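Mitochondrial enolase superfamily member 1 (Homo sapiens, PDB 4A35) catalyses the magnesium-dependent dehydration of L-fuconate to 2-keto-3-deoxy-L-fuconate in the breakdown of L-fucose. Local coordinates at residues A[158-163]-A[343-348]; A[222-227]-A[248-253]; A[36-41]-A[54-59]; A[87-92]-A[122-127]; A[353-358]-A[384-389]. One frame throughout, in Å; residues are numbered along the deposited sequence.

How the contacts relate
Contacts 2 and 5 frame the active site within the barrel domain: contact 2 holds the magnesium ligand Asp251 and the probable proton donor/acceptor Lys223; contact 5 holds His356, predicted to be catalytic, and Glu387, a probable substrate ligand. Their centres lie about 16 Å apart, and Met249 packs on Val385 between them. Contact 3, in the sheet of the N-terminal domain, comes within about 5 Å (nearest atoms) of contact 5, where Phe57 approaches His356. Contact 4 backs that sheet through Ala122, which rests on Val40 and Gly54. Contact 1 lies away from the catalytic residues, its centre about 31 Å from that of contact 2. It joins contact 5 by packing of Leu343 and Ala346 on Val353.

Contact 1: A[158-163]-A[343-348]; sequences DVLTEE and LLMAKK
Leu160 is the bump at this interface: from the loop just ahead of helix 162-171 it pushes its isobutyl group into a hollow on helix 335-348 of the enolase-type barrel domain, bounded by Leu344, Met345 and Lys348. A chi1 of -178° carries the branch toward the helix, and chi2 near 87° turns CD1 and CD2 to different neighbours. CD2 settles against Leu344 CB at 3.8 Å and also meets Met345 CG, while CD1 reaches Lys348 CB, 4.1 Å away; one side chain thus spans a helical turn. Beside it, Val159 sets CG2 against the sulfur of Met345 (SD, 3.8 Å). Ile168 of helix 162-171 touches Leu160, Leu344 and Lys348, while Lys315 and Gln319 pack on Val159. On the exposed side Lys348 bends at chi2 and again at chi4 (-61°), which brings its ammonium to a backbone carbonyl: NZ donates to Val159 O at 3.0 Å. One water closes the triangle, donating to Val159 O and accepting from Lys348 NZ, each at 2.7 Å.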
# COMPACT_ATOMS: atom_id res chain seq x y z
N ASP A 158 -17.53 -11.88 2.93
CA ASP A 158 -18.74 -11.09 3.21
C ASP A 158 -19.47 -10.69 1.90
O ASP A 158 -20.63 -10.29 1.97
CB ASP A 158 -18.43 -9.86 4.07
CG ASP A 158 -17.28 -8.98 3.55
OD1 ASP A 158 -16.21 -9.55 3.15
OD2 ASP A 158 -17.45 -7.74 3.54
N VAL A 159 -18.79 -10.77 0.72
CA VAL A 159 -19.44 -10.48 -0.60
C VAL A 159 -19.34 -11.70 -1.54
O VAL A 159 -20.14 -11.83 -2.45
CB VAL A 159 -18.91 -9.20 -1.31
CG1 VAL A 159 -19.05 -7.97 -0.43
CG2 VAL A 159 -17.46 -9.35 -1.84
N LEU A 160 -18.35 -12.57 -1.33
CA LEU A 160 -18.09 -13.72 -2.22
C LEU A 160 -17.48 -14.86 -1.42
O LEU A 160 -16.27 -14.85 -1.10
CB LEU A 160 -17.14 -13.30 -3.38
CG LEU A 160 -16.80 -14.38 -4.44
CD1 LEU A 160 -17.88 -14.42 -5.58
CD2 LEU A 160 -15.38 -14.13 -5.02
N THR A 161 -18.34 -15.83 -1.06
CA THR A 161 -17.88 -17.04 -0.39
C THR A 161 -17.31 -18.00 -1.45
O THR A 161 -17.47 -17.77 -2.66
CB THR A 161 -19.05 -17.72 0.37
OG1 THR A 161 -20.03 -18.18 -0.60
CG2 THR A 161 -19.72 -16.80 1.42
N GLU A 162 -16.65 -19.06 -0.98
CA GLU A 162 -16.15 -20.12 -1.87
C GLU A 162 -17.32 -20.72 -2.66
O GLU A 162 -17.21 -20.96 -3.85
CB GLU A 162 -15.44 -21.22 -1.06
CG GLU A 162 -14.11 -20.79 -0.50
CD GLU A 162 -13.37 -21.83 0.32
OE1 GLU A 162 -13.36 -23.01 -0.10
OE2 GLU A 162 -12.79 -21.47 1.38
N GLU A 163 -18.47 -20.93 -1.98
CA GLU A 163 -19.71 -21.46 -2.55
C GLU A 163 -20.23 -20.49 -3.67
O GLU A 163 -20.63 -20.93 -4.74
CB GLU A 163 -20.75 -21.63 -1.41
CG GLU A 163 -20.33 -22.61 -0.30
CD GLU A 163 -19.16 -22.31 0.64
OE1 GLU A 163 -18.86 -21.13 0.92
OE2 GLU A 163 -18.57 -23.30 1.15
N LEU A 343 -12.10 -10.87 -10.65
CA LEU A 343 -13.04 -11.19 -11.75
C LEU A 343 -14.35 -11.76 -11.18
O LEU A 343 -15.44 -11.45 -11.66
CB LEU A 343 -12.42 -12.25 -12.72
CG LEU A 343 -11.24 -11.73 -13.55
CD1 LEU A 343 -10.58 -12.91 -14.30
CD2 LEU A 343 -11.71 -10.61 -14.53
N LEU A 344 -14.22 -12.69 -10.23
CA LEU A 344 -15.42 -13.31 -9.63
C LEU A 344 -16.27 -12.30 -8.84
O LEU A 344 -17.49 -12.30 -8.98
CB LEU A 344 -15.03 -14.51 -8.76
CG LEU A 344 -14.50 -15.74 -9.52
CD1 LEU A 344 -13.73 -16.66 -8.56
CD2 LEU A 344 -15.65 -16.47 -10.25
N MET A 345 -15.64 -11.38 -8.13
CA MET A 345 -16.42 -10.34 -7.41
C MET A 345 -17.14 -9.41 -8.41
O MET A 345 -18.30 -9.11 -8.22
CB MET A 345 -15.53 -9.49 -6.49
CG MET A 345 -15.12 -10.22 -5.19
SD MET A 345 -14.37 -9.09 -4.00
CE MET A 345 -12.84 -8.62 -4.91
N ALA A 346 -16.44 -9.00 -9.52
CA ALA A 346 -17.03 -8.09 -10.51
C ALA A 346 -18.27 -8.75 -11.14
O ALA A 346 -19.27 -8.08 -11.35
CB ALA A 346 -15.98 -7.78 -11.59
N LYS A 347 -18.20 -10.06 -11.46
CA LYS A 347 -19.38 -10.78 -12.01
C LYS A 347 -20.54 -10.83 -10.95
O LYS A 347 -21.70 -10.59 -11.31
CB LYS A 347 -18.99 -12.21 -12.45
CG LYS A 347 -20.13 -13.05 -13.06
CD LYS A 347 -20.97 -12.32 -14.11
CE LYS A 347 -21.92 -13.31 -14.70
NZ LYS A 347 -23.03 -12.60 -15.39
N LYS A 348 -20.20 -11.19 -9.70
CA LYS A 348 -21.14 -11.24 -8.55
C LYS A 348 -21.90 -9.89 -8.43
O LYS A 348 -23.13 -9.90 -8.27
CB LYS A 348 -20.39 -11.60 -7.24
CG LYS A 348 -21.31 -11.71 -5.99
CD LYS A 348 -21.93 -13.12 -5.86
CE LYS A 348 -23.11 -13.23 -4.90
NZ LYS A 348 -22.74 -12.87 -3.53
O HOH W 1 -22.47 -10.43 -2.46

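Contact 2: A[222-227]-A[248-253]; sequences VKVGAD and LMMDAN. With MG (magnesium ion), chain B.
Lys223 and Asp251 sit level on neighbouring parallel strands, and their torsions bring the charged ends together: Lys223 CG leaves anti to the carbonyl carbon (chi1 -60°) and the chain bends at chi2, while Asp251 CG stands opposite its backbone N (chi1 -175°). The side chains run side by side, and Lys223 NZ meets Asp251 OD2 from above the carboxylate plane in a 2.7 Å salt bridge. That same OD2 binds the magnesium ion at 2.2 Å. The other oxygen, OD1, accepts Asn253 N at 3.0 Å, an Asx turn, and a metal-bound water, so both carboxylate oxygens are engaged. Asn253 crosses Lys223 at about a right angle, its OD1 3.2 Å from Lys223 CD, and its ND2 donates to another water on the metal. Replacing Lys223 by an alanine would probably leave OD2 without its ammonium partner and open a gap beside Asn253. On the other face Val222 CG1 packs on Leu248 CD1 and Met250 CG. Glu277 and Glu306 complete the protein ligands of the metal. This is a beta-alpha-beta unit whose strand ends bear the magnesium aspartate and the lysine that, by similarity, is probably the proton donor/acceptor, as is usual in the mandelate racemase family of TIM barrels.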
# COMPACT_ATOMS: atom_id res chain seq x y z
N VAL A 222 -7.43 8.84 -24.18
CA VAL A 222 -6.67 10.09 -24.14
C VAL A 222 -6.36 10.45 -22.68
O VAL A 222 -7.24 10.38 -21.82
CB VAL A 222 -7.43 11.25 -24.89
CG1 VAL A 222 -8.81 11.50 -24.26
CG2 VAL A 222 -6.62 12.54 -24.89
N LYS A 223 -5.12 10.85 -22.42
CA LYS A 223 -4.72 11.30 -21.09
C LYS A 223 -5.13 12.74 -20.91
O LYS A 223 -4.93 13.58 -21.82
CB LYS A 223 -3.19 11.19 -20.89
CG LYS A 223 -2.63 9.78 -21.01
CD LYS A 223 -3.22 8.84 -19.94
CE LYS A 223 -2.93 7.42 -20.35
NZ LYS A 223 -2.87 6.50 -19.19
N VAL A 224 -5.60 13.05 -19.71
CA VAL A 224 -6.06 14.39 -19.29
C VAL A 224 -5.58 14.68 -17.87
O VAL A 224 -5.03 13.78 -17.20
CB VAL A 224 -7.63 14.50 -19.40
CG1 VAL A 224 -8.13 14.25 -20.84
CG2 VAL A 224 -8.33 13.59 -18.38
N GLY A 225 -5.83 15.90 -17.40
CA GLY A 225 -5.66 16.25 -15.99
C GLY A 225 -4.54 17.14 -15.51
O GLY A 225 -4.49 17.41 -14.31
N ALA A 226 -3.63 17.58 -16.39
CA ALA A 226 -2.54 18.49 -15.98
C ALA A 226 -2.91 19.91 -16.35
O ALA A 226 -2.56 20.85 -15.62
CB ALA A 226 -1.23 18.09 -16.67
N ASP A 227 -3.58 20.08 -17.49
CA ASP A 227 -3.86 21.40 -18.05
C ASP A 227 -5.14 21.31 -18.88
O ASP A 227 -5.18 20.63 -19.90
CB ASP A 227 -2.66 21.88 -18.91
CG ASP A 227 -2.87 23.31 -19.42
OD1 ASP A 227 -3.77 23.52 -20.28
OD2 ASP A 227 -2.22 24.22 -18.88
N LEU A 248 -14.39 7.10 -27.26
CA LEU A 248 -13.34 7.89 -26.63
C LEU A 248 -13.37 7.69 -25.11
O LEU A 248 -14.42 7.86 -24.49
CB LEU A 248 -13.51 9.39 -26.98
CG LEU A 248 -12.46 10.34 -26.35
CD1 LEU A 248 -11.03 10.03 -26.89
CD2 LEU A 248 -12.88 11.84 -26.60
N MET A 249 -12.21 7.36 -24.49
CA MET A 249 -12.07 7.23 -23.04
C MET A 249 -11.04 8.25 -22.55
O MET A 249 -10.04 8.47 -23.23
CB MET A 249 -11.65 5.81 -22.61
CG MET A 249 -12.57 4.76 -23.10
SD MET A 249 -11.88 3.95 -24.59
CE MET A 249 -12.36 2.33 -24.17
N MET A 250 -11.27 8.82 -21.39
CA MET A 250 -10.32 9.77 -20.76
C MET A 250 -9.67 9.15 -19.53
O MET A 250 -10.32 8.37 -18.81
CB MET A 250 -11.02 11.09 -20.42
CG MET A 250 -11.49 11.84 -21.68
SD MET A 250 -12.52 13.21 -21.14
CE MET A 250 -13.06 13.92 -22.74
N ASP A 251 -8.43 9.57 -19.22
CA ASP A 251 -7.68 9.00 -18.10
C ASP A 251 -6.92 10.12 -17.40
O ASP A 251 -6.07 10.77 -18.02
CB ASP A 251 -6.72 7.91 -18.64
CG ASP A 251 -5.97 7.15 -17.54
OD1 ASP A 251 -6.04 7.58 -16.36
OD2 ASP A 251 -5.25 6.17 -17.86
N ALA A 252 -7.31 10.43 -16.16
CA ALA A 252 -6.71 11.53 -15.38
C ALA A 252 -5.55 11.05 -14.51
O ALA A 252 -4.96 11.92 -13.85
CB ALA A 252 -7.77 12.19 -14.51
N ASN A 253 -5.26 9.71 -14.46
CA ASN A 253 -4.11 9.21 -13.64
C ASN A 253 -4.04 9.86 -12.23
O ASN A 253 -2.94 10.28 -11.75
CB ASN A 253 -2.77 9.47 -14.39
CG ASN A 253 -2.64 8.57 -15.60
OD1 ASN A 253 -2.98 8.98 -16.71
ND2 ASN A 253 -2.35 7.29 -15.38
MG MG B . -4.85 4.41 -16.66
O HOH W 2 -4.07 3.46 -18.20
O HOH W 3 -3.16 11.55 -17.41
O HOH W 4 -5.02 5.58 -15.12
O HOH W 5 -2.48 4.88 -16.70

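Contact 3: A[36-41]-A[54-59]; sequences SAAYVV and GITFTL
Ser36 and Thr58 grip each other by a pair of backbone hydrogen bonds at the open end of a beta hairpin, strands 36-44 and 52-58, in the three-stranded antiparallel sheet of the N-terminal domain. Val40 and Gly54 do the same further along, at 2.7 Å both ways. Between them the ladder slackens: Ala38 N still reaches Thr56 O at 3.2 Å, but the return bond from Thr56 N is weak. Tyr39 CG stands opposite the backbone N (chi1 -178°), which swings the ring to Ile55; the methyl Ile55 CG2 lies in the ring plane, at its edge, 3.6 Å from Tyr39 CD1. The ring's far end is fixed by Met419, whose backbone N bonds to Tyr39 OH. With an alanine at this position, Ile55 CG2 is likely to lose its neighbour and Met419 N its acceptor. Phe57, on the same face, stands edge-to-face with Tyr35, a probable substrate-binding residue, and also meets Trp104 of the second subunit. The opposite face, where Ala38 CB touches Thr56 CG2, packs on helices 63-73 and 110-131, and Thr56 OG1 is tied to Cys331 O. At the open end Ser36 CB presses to 3.3 Å from Thr58 OG1, itself hydrogen-bonded to Thr63 OG1.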
# COMPACT_ATOMS: atom_id res chain seq x y z
N SER A 36 9.70 -0.37 -17.13
CA SER A 36 10.64 -1.33 -16.57
C SER A 36 9.95 -2.53 -15.95
O SER A 36 8.73 -2.52 -15.71
CB SER A 36 11.49 -0.64 -15.49
OG SER A 36 12.20 0.44 -16.07
N ALA A 37 10.77 -3.55 -15.59
CA ALA A 37 10.23 -4.71 -14.92
C ALA A 37 11.26 -5.40 -14.06
O ALA A 37 12.47 -5.39 -14.36
CB ALA A 37 9.72 -5.73 -15.98
N ALA A 38 10.78 -6.01 -12.97
CA ALA A 38 11.59 -6.97 -12.20
C ALA A 38 11.30 -8.32 -12.90
O ALA A 38 10.13 -8.75 -12.95
CB ALA A 38 11.17 -6.99 -10.73
N TYR A 39 12.29 -8.89 -13.57
CA TYR A 39 12.10 -10.12 -14.37
C TYR A 39 12.61 -11.30 -13.60
O TYR A 39 13.81 -11.36 -13.27
CB TYR A 39 12.83 -10.00 -15.71
CG TYR A 39 12.64 -11.21 -16.61
CD1 TYR A 39 11.36 -11.58 -17.04
CD2 TYR A 39 13.72 -11.94 -17.07
CE1 TYR A 39 11.17 -12.65 -17.90
CE2 TYR A 39 13.55 -13.04 -17.92
CZ TYR A 39 12.27 -13.37 -18.36
OH TYR A 39 12.06 -14.43 -19.21
N VAL A 40 11.68 -12.24 -13.31
CA VAL A 40 11.95 -13.43 -12.52
C VAL A 40 12.01 -14.67 -13.40
O VAL A 40 11.10 -14.90 -14.20
CB VAL A 40 10.84 -13.58 -11.43
CG1 VAL A 40 11.06 -14.87 -10.61
CG2 VAL A 40 10.77 -12.35 -10.52
N VAL A 41 13.00 -15.54 -13.14
CA VAL A 41 13.08 -16.84 -13.80
C VAL A 41 13.28 -17.92 -12.73
O VAL A 41 14.19 -17.85 -11.90
CB VAL A 41 14.14 -16.91 -14.93
CG1 VAL A 41 14.18 -18.31 -15.59
CG2 VAL A 41 13.92 -15.82 -15.97
N GLY A 54 8.49 -14.63 -14.87
CA GLY A 54 7.53 -13.74 -14.24
C GLY A 54 8.01 -12.32 -14.32
O GLY A 54 9.22 -12.06 -14.38
N ILE A 55 7.05 -11.40 -14.31
CA ILE A 55 7.32 -9.97 -14.31
C ILE A 55 6.37 -9.24 -13.37
O ILE A 55 5.28 -9.73 -13.00
CB ILE A 55 7.16 -9.34 -15.75
CG1 ILE A 55 5.70 -9.52 -16.30
CG2 ILE A 55 8.26 -9.79 -16.75
CD1 ILE A 55 5.30 -8.60 -17.51
N THR A 56 6.80 -8.04 -13.00
CA THR A 56 6.01 -6.98 -12.41
C THR A 56 6.49 -5.71 -13.07
O THR A 56 7.67 -5.59 -13.35
CB THR A 56 5.92 -6.94 -10.89
OG1 THR A 56 4.81 -6.05 -10.60
CG2 THR A 56 7.20 -6.42 -10.23
N PHE A 57 5.59 -4.79 -13.32
CA PHE A 57 5.90 -3.56 -14.07
C PHE A 57 6.13 -2.34 -13.17
O PHE A 57 5.39 -2.11 -12.19
CB PHE A 57 4.72 -3.29 -14.99
CG PHE A 57 4.71 -1.95 -15.70
CD1 PHE A 57 5.72 -1.61 -16.60
CD2 PHE A 57 3.69 -1.03 -15.44
CE1 PHE A 57 5.69 -0.38 -17.28
CE2 PHE A 57 3.67 0.22 -16.11
CZ PHE A 57 4.69 0.54 -17.01
N THR A 58 7.13 -1.55 -13.53
CA THR A 58 7.46 -0.31 -12.82
C THR A 58 7.75 0.80 -13.85
O THR A 58 7.86 0.52 -15.05
CB THR A 58 8.65 -0.42 -11.83
OG1 THR A 58 9.86 -0.42 -12.62
CG2 THR A 58 8.57 -1.66 -10.87
N LEU A 59 7.99 2.02 -13.34
CA LEU A 59 8.31 3.17 -14.18
C LEU A 59 9.81 3.54 -14.17
O LEU A 59 10.18 4.61 -14.63
CB LEU A 59 7.48 4.37 -13.77
CG LEU A 59 5.96 4.19 -13.85
CD1 LEU A 59 5.25 5.54 -13.61
CD2 LEU A 59 5.55 3.53 -15.17

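Contact 4: A[87-92]-A[122-127]; sequences GDFRGF and AVWDLW
Phe89 lies over one face of the Trp124 indole and meets Trp127 at its own edge, an aromatic cluster that joins helix 89-97 to helix 110-131 in the N-terminal domain. The planes of Phe89 and the Trp124 five-membered ring are only 12° apart, but with centroids 4.6 Å apart the offset is so large that little of one ring lies over the other. Trp127 CE3 rests over that same face of Trp124. Trp127 CZ3 lies in the plane of the Phe89 ring, 3.7 Å from Phe89 CD2. Phe89 takes up this position with chi1 at -137°, away from the usual staggered values. Val123 fills in next to the cluster, sending CG1 to 3.6 Å from Phe89 CZ, while its CG2 faces Phe92 more loosely. The helix start is secured by Asp88, the N-cap, whose OD1 accepts Gly91 N. Ser335 and Val336 of the barrel domain pack on Trp124, joining the two domains here. At the closest point Phe89 CZ stands 3.4 Å from Trp124 NE1, an N-H that bonds to Asn337 OD1.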
# COMPACT_ATOMS: atom_id res chain seq x y z
N GLY A 87 -1.06 -27.67 -5.76
CA GLY A 87 -1.99 -28.52 -5.01
C GLY A 87 -2.66 -27.80 -3.85
O GLY A 87 -3.70 -28.25 -3.36
N ASP A 88 -2.07 -26.68 -3.37
CA ASP A 88 -2.66 -25.84 -2.31
C ASP A 88 -2.19 -24.44 -2.61
O ASP A 88 -1.35 -23.88 -1.89
CB ASP A 88 -2.27 -26.30 -0.88
CG ASP A 88 -2.87 -25.43 0.23
OD1 ASP A 88 -3.83 -24.65 -0.06
OD2 ASP A 88 -2.38 -25.51 1.37
N PHE A 89 -2.71 -23.88 -3.72
CA PHE A 89 -2.24 -22.59 -4.21
C PHE A 89 -2.68 -21.49 -3.25
O PHE A 89 -1.90 -20.57 -2.99
CB PHE A 89 -2.67 -22.36 -5.65
CG PHE A 89 -1.59 -21.78 -6.55
CD1 PHE A 89 -0.62 -20.90 -6.03
CD2 PHE A 89 -1.54 -22.10 -7.90
CE1 PHE A 89 0.38 -20.35 -6.87
CE2 PHE A 89 -0.57 -21.52 -8.75
CZ PHE A 89 0.38 -20.64 -8.22
N ARG A 90 -3.86 -21.65 -2.62
CA ARG A 90 -4.33 -20.73 -1.57
C ARG A 90 -3.31 -20.63 -0.41
O ARG A 90 -2.97 -19.53 0.01
CB ARG A 90 -5.69 -21.20 -1.02
CG ARG A 90 -6.15 -20.38 0.18
CD ARG A 90 -7.40 -20.96 0.74
NE ARG A 90 -8.45 -20.96 -0.28
CZ ARG A 90 -9.52 -21.73 -0.25
NH1 ARG A 90 -9.75 -22.54 0.79
NH2 ARG A 90 -10.40 -21.68 -1.24
N GLY A 91 -2.85 -21.78 0.08
CA GLY A 91 -1.85 -21.88 1.15
C GLY A 91 -0.56 -21.17 0.80
O GLY A 91 -0.03 -20.39 1.60
N PHE A 92 -0.06 -21.42 -0.44
CA PHE A 92 1.19 -20.77 -0.91
C PHE A 92 1.00 -19.25 -1.04
O PHE A 92 1.87 -18.45 -0.60
CB PHE A 92 1.62 -21.38 -2.25
CG PHE A 92 2.92 -20.83 -2.77
CD1 PHE A 92 4.12 -21.13 -2.12
CD2 PHE A 92 2.95 -20.00 -3.88
CE1 PHE A 92 5.33 -20.67 -2.63
CE2 PHE A 92 4.17 -19.52 -4.38
CZ PHE A 92 5.35 -19.85 -3.74
N ALA A 122 5.70 -16.13 -12.31
CA ALA A 122 6.66 -17.13 -12.75
C ALA A 122 6.13 -18.57 -12.44
O ALA A 122 6.27 -19.49 -13.26
CB ALA A 122 8.03 -16.87 -12.09
N VAL A 123 5.42 -18.75 -11.32
CA VAL A 123 4.88 -20.08 -10.99
C VAL A 123 3.73 -20.46 -11.96
O VAL A 123 3.69 -21.58 -12.45
CB VAL A 123 4.44 -20.15 -9.49
CG1 VAL A 123 3.75 -21.47 -9.17
CG2 VAL A 123 5.65 -19.95 -8.54
N TRP A 124 2.82 -19.50 -12.25
CA TRP A 124 1.70 -19.74 -13.22
C TRP A 124 2.28 -20.05 -14.61
O TRP A 124 1.82 -20.97 -15.28
CB TRP A 124 0.76 -18.53 -13.28
CG TRP A 124 -0.21 -18.54 -12.13
CD1 TRP A 124 -0.09 -17.88 -10.94
CD2 TRP A 124 -1.40 -19.32 -12.04
NE1 TRP A 124 -1.11 -18.24 -10.09
CE2 TRP A 124 -1.99 -19.04 -10.79
CE3 TRP A 124 -2.08 -20.17 -12.95
CZ2 TRP A 124 -3.20 -19.63 -10.38
CZ3 TRP A 124 -3.32 -20.70 -12.58
CH2 TRP A 124 -3.86 -20.42 -11.31
N ASP A 125 3.35 -19.33 -15.01
CA ASP A 125 4.00 -19.59 -16.32
C ASP A 125 4.55 -21.01 -16.37
O ASP A 125 4.23 -21.77 -17.30
CB ASP A 125 5.11 -18.56 -16.59
CG ASP A 125 5.78 -18.76 -17.96
OD1 ASP A 125 5.05 -18.74 -19.00
OD2 ASP A 125 7.03 -18.86 -17.99
N LEU A 126 5.27 -21.39 -15.31
CA LEU A 126 5.85 -22.72 -15.21
C LEU A 126 4.78 -23.82 -15.24
O LEU A 126 4.91 -24.80 -16.00
CB LEU A 126 6.66 -22.79 -13.91
CG LEU A 126 7.32 -24.14 -13.57
CD1 LEU A 126 8.25 -24.64 -14.73
CD2 LEU A 126 8.10 -24.03 -12.24
N TRP A 127 3.74 -23.67 -14.43
CA TRP A 127 2.65 -24.64 -14.35
C TRP A 127 1.98 -24.80 -15.73
O TRP A 127 1.85 -25.93 -16.23
CB TRP A 127 1.63 -24.17 -13.27
CG TRP A 127 0.48 -25.11 -13.03
CD1 TRP A 127 0.40 -26.42 -13.40
CD2 TRP A 127 -0.75 -24.80 -12.37
NE1 TRP A 127 -0.81 -26.95 -13.03
CE2 TRP A 127 -1.51 -26.00 -12.33
CE3 TRP A 127 -1.24 -23.68 -11.68
CZ2 TRP A 127 -2.79 -26.06 -11.75
CZ3 TRP A 127 -2.49 -23.75 -11.08
CH2 TRP A 127 -3.23 -24.94 -11.09

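Contact 5: A[353-358]-A[384-389]; sequences VCPHAG and RVCEYV
Glu387 reaches across to Ala357, meeting the 353-358 loop with nearly every atom of its side chain. Its CB lies 3.4 Å from Pro355 O, close to where its own backbone N makes a long 3.3 Å bond to that carbonyl. CG, anti to the backbone N (chi1 -178°), continues past Ala357 N in an extended chain, and CD sits 3.9 Å from Ala357 O. At the tip OE1 accepts Ala357 N at 3.0 Å, an almost straight bond (169°) arriving on the anti side, tilted out of the carboxylate plane. The same oxygen is 3.3 Å from His356 CD2, the imidazole lying alongside with its plane 69° from the carboxylate. OE2 turns to Lys221 and Thr193, so both oxygens are held. Further along, Val389 CG2 presses on Gly358 CA at 3.5 Å; a CB there would collide with this methyl. At the other end, Pro355 packs on Cys386 SG, and one water accepts from both Val353 N and Arg384 NE. His356 ND1 is hydrogen-bonded to Asp329 OD1, a His-Asp pair as in mandelate racemase. The predicted catalytic histidine and, by similarity, the substrate-binding Ala357, Gly358 and Glu387 thus line the active site at the C-terminal ends of the TIM-barrel strands.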
# COMPACT_ATOMS: atom_id res chain seq x y z
N VAL A 353 -15.50 -5.78 -16.54
CA VAL A 353 -14.06 -5.68 -16.33
C VAL A 353 -13.43 -5.23 -17.68
O VAL A 353 -13.64 -5.88 -18.74
CB VAL A 353 -13.41 -7.00 -15.79
CG1 VAL A 353 -11.89 -6.92 -15.70
CG2 VAL A 353 -13.99 -7.38 -14.43
N CYS A 354 -12.63 -4.16 -17.60
CA CYS A 354 -11.88 -3.56 -18.73
C CYS A 354 -10.42 -3.48 -18.33
O CYS A 354 -9.99 -2.54 -17.64
CB CYS A 354 -12.44 -2.19 -19.09
SG CYS A 354 -14.13 -2.26 -19.74
N PRO A 355 -9.64 -4.53 -18.63
CA PRO A 355 -8.29 -4.58 -18.05
C PRO A 355 -7.39 -3.40 -18.41
O PRO A 355 -7.49 -2.82 -19.51
CB PRO A 355 -7.69 -5.86 -18.68
CG PRO A 355 -8.88 -6.74 -18.86
CD PRO A 355 -10.00 -5.80 -19.31
N HIS A 356 -6.48 -3.07 -17.49
CA HIS A 356 -5.41 -2.15 -17.75
C HIS A 356 -4.30 -2.95 -18.44
O HIS A 356 -4.05 -4.13 -18.12
CB HIS A 356 -4.90 -1.49 -16.44
CG HIS A 356 -3.58 -0.78 -16.56
ND1 HIS A 356 -2.39 -1.35 -16.06
CD2 HIS A 356 -3.28 0.43 -17.09
CE1 HIS A 356 -1.43 -0.46 -16.30
NE2 HIS A 356 -1.91 0.62 -16.90
N ALA A 357 -3.57 -2.30 -19.32
CA ALA A 357 -2.44 -2.96 -19.97
C ALA A 357 -1.40 -1.91 -20.44
O ALA A 357 -1.35 -0.81 -19.87
CB ALA A 357 -2.94 -3.86 -21.10
N GLY A 358 -0.50 -2.31 -21.33
CA GLY A 358 0.60 -1.46 -21.80
C GLY A 358 1.86 -1.76 -21.00
O GLY A 358 2.12 -2.92 -20.67
N ARG A 384 -17.33 -4.33 -22.22
CA ARG A 384 -15.98 -4.81 -21.86
C ARG A 384 -15.06 -4.68 -23.06
O ARG A 384 -15.45 -4.88 -24.21
CB ARG A 384 -16.01 -6.27 -21.36
CG ARG A 384 -16.84 -6.43 -20.08
CD ARG A 384 -17.29 -7.86 -19.91
NE ARG A 384 -17.96 -8.11 -18.62
CZ ARG A 384 -19.26 -7.97 -18.37
NH1 ARG A 384 -20.10 -7.56 -19.32
NH2 ARG A 384 -19.74 -8.27 -17.16
N VAL A 385 -13.81 -4.32 -22.75
CA VAL A 385 -12.76 -4.10 -23.75
C VAL A 385 -11.41 -4.17 -23.04
O VAL A 385 -11.31 -3.79 -21.88
CB VAL A 385 -12.99 -2.71 -24.44
CG1 VAL A 385 -12.80 -1.54 -23.47
CG2 VAL A 385 -12.16 -2.56 -25.72
N CYS A 386 -10.37 -4.58 -23.75
CA CYS A 386 -9.05 -4.68 -23.15
C CYS A 386 -8.16 -3.57 -23.65
O CYS A 386 -8.08 -3.35 -24.85
CB CYS A 386 -8.43 -6.04 -23.44
SG CYS A 386 -6.95 -6.36 -22.45
N GLU A 387 -7.41 -2.91 -22.76
CA GLU A 387 -6.50 -1.88 -23.24
C GLU A 387 -5.37 -2.49 -24.10
O GLU A 387 -4.93 -3.62 -23.85
CB GLU A 387 -5.89 -1.13 -22.05
CG GLU A 387 -4.95 0.03 -22.41
CD GLU A 387 -4.62 0.92 -21.23
OE1 GLU A 387 -4.59 0.42 -20.07
OE2 GLU A 387 -4.39 2.14 -21.46
N TYR A 388 -4.88 -1.72 -25.06
CA TYR A 388 -3.72 -2.11 -25.82
C TYR A 388 -2.77 -0.90 -26.01
O TYR A 388 -3.23 0.20 -26.30
CB TYR A 388 -4.10 -2.73 -27.19
CG TYR A 388 -2.89 -3.08 -28.05
CD1 TYR A 388 -2.15 -4.24 -27.83
CD2 TYR A 388 -2.40 -2.17 -28.98
CE1 TYR A 388 -1.02 -4.55 -28.60
CE2 TYR A 388 -1.26 -2.45 -29.74
CZ TYR A 388 -0.57 -3.63 -29.54
OH TYR A 388 0.54 -3.89 -30.31
N VAL A 389 -1.46 -1.12 -25.88
CA VAL A 389 -0.45 -0.09 -26.17
C VAL A 389 0.60 -0.76 -27.07
O VAL A 389 0.90 -1.95 -26.88
CB VAL A 389 0.16 0.63 -24.92
CG1 VAL A 389 0.87 1.93 -25.32
CG2 VAL A 389 -0.94 0.95 -23.88
O HOH W 6 -15.97 -8.89 -16.95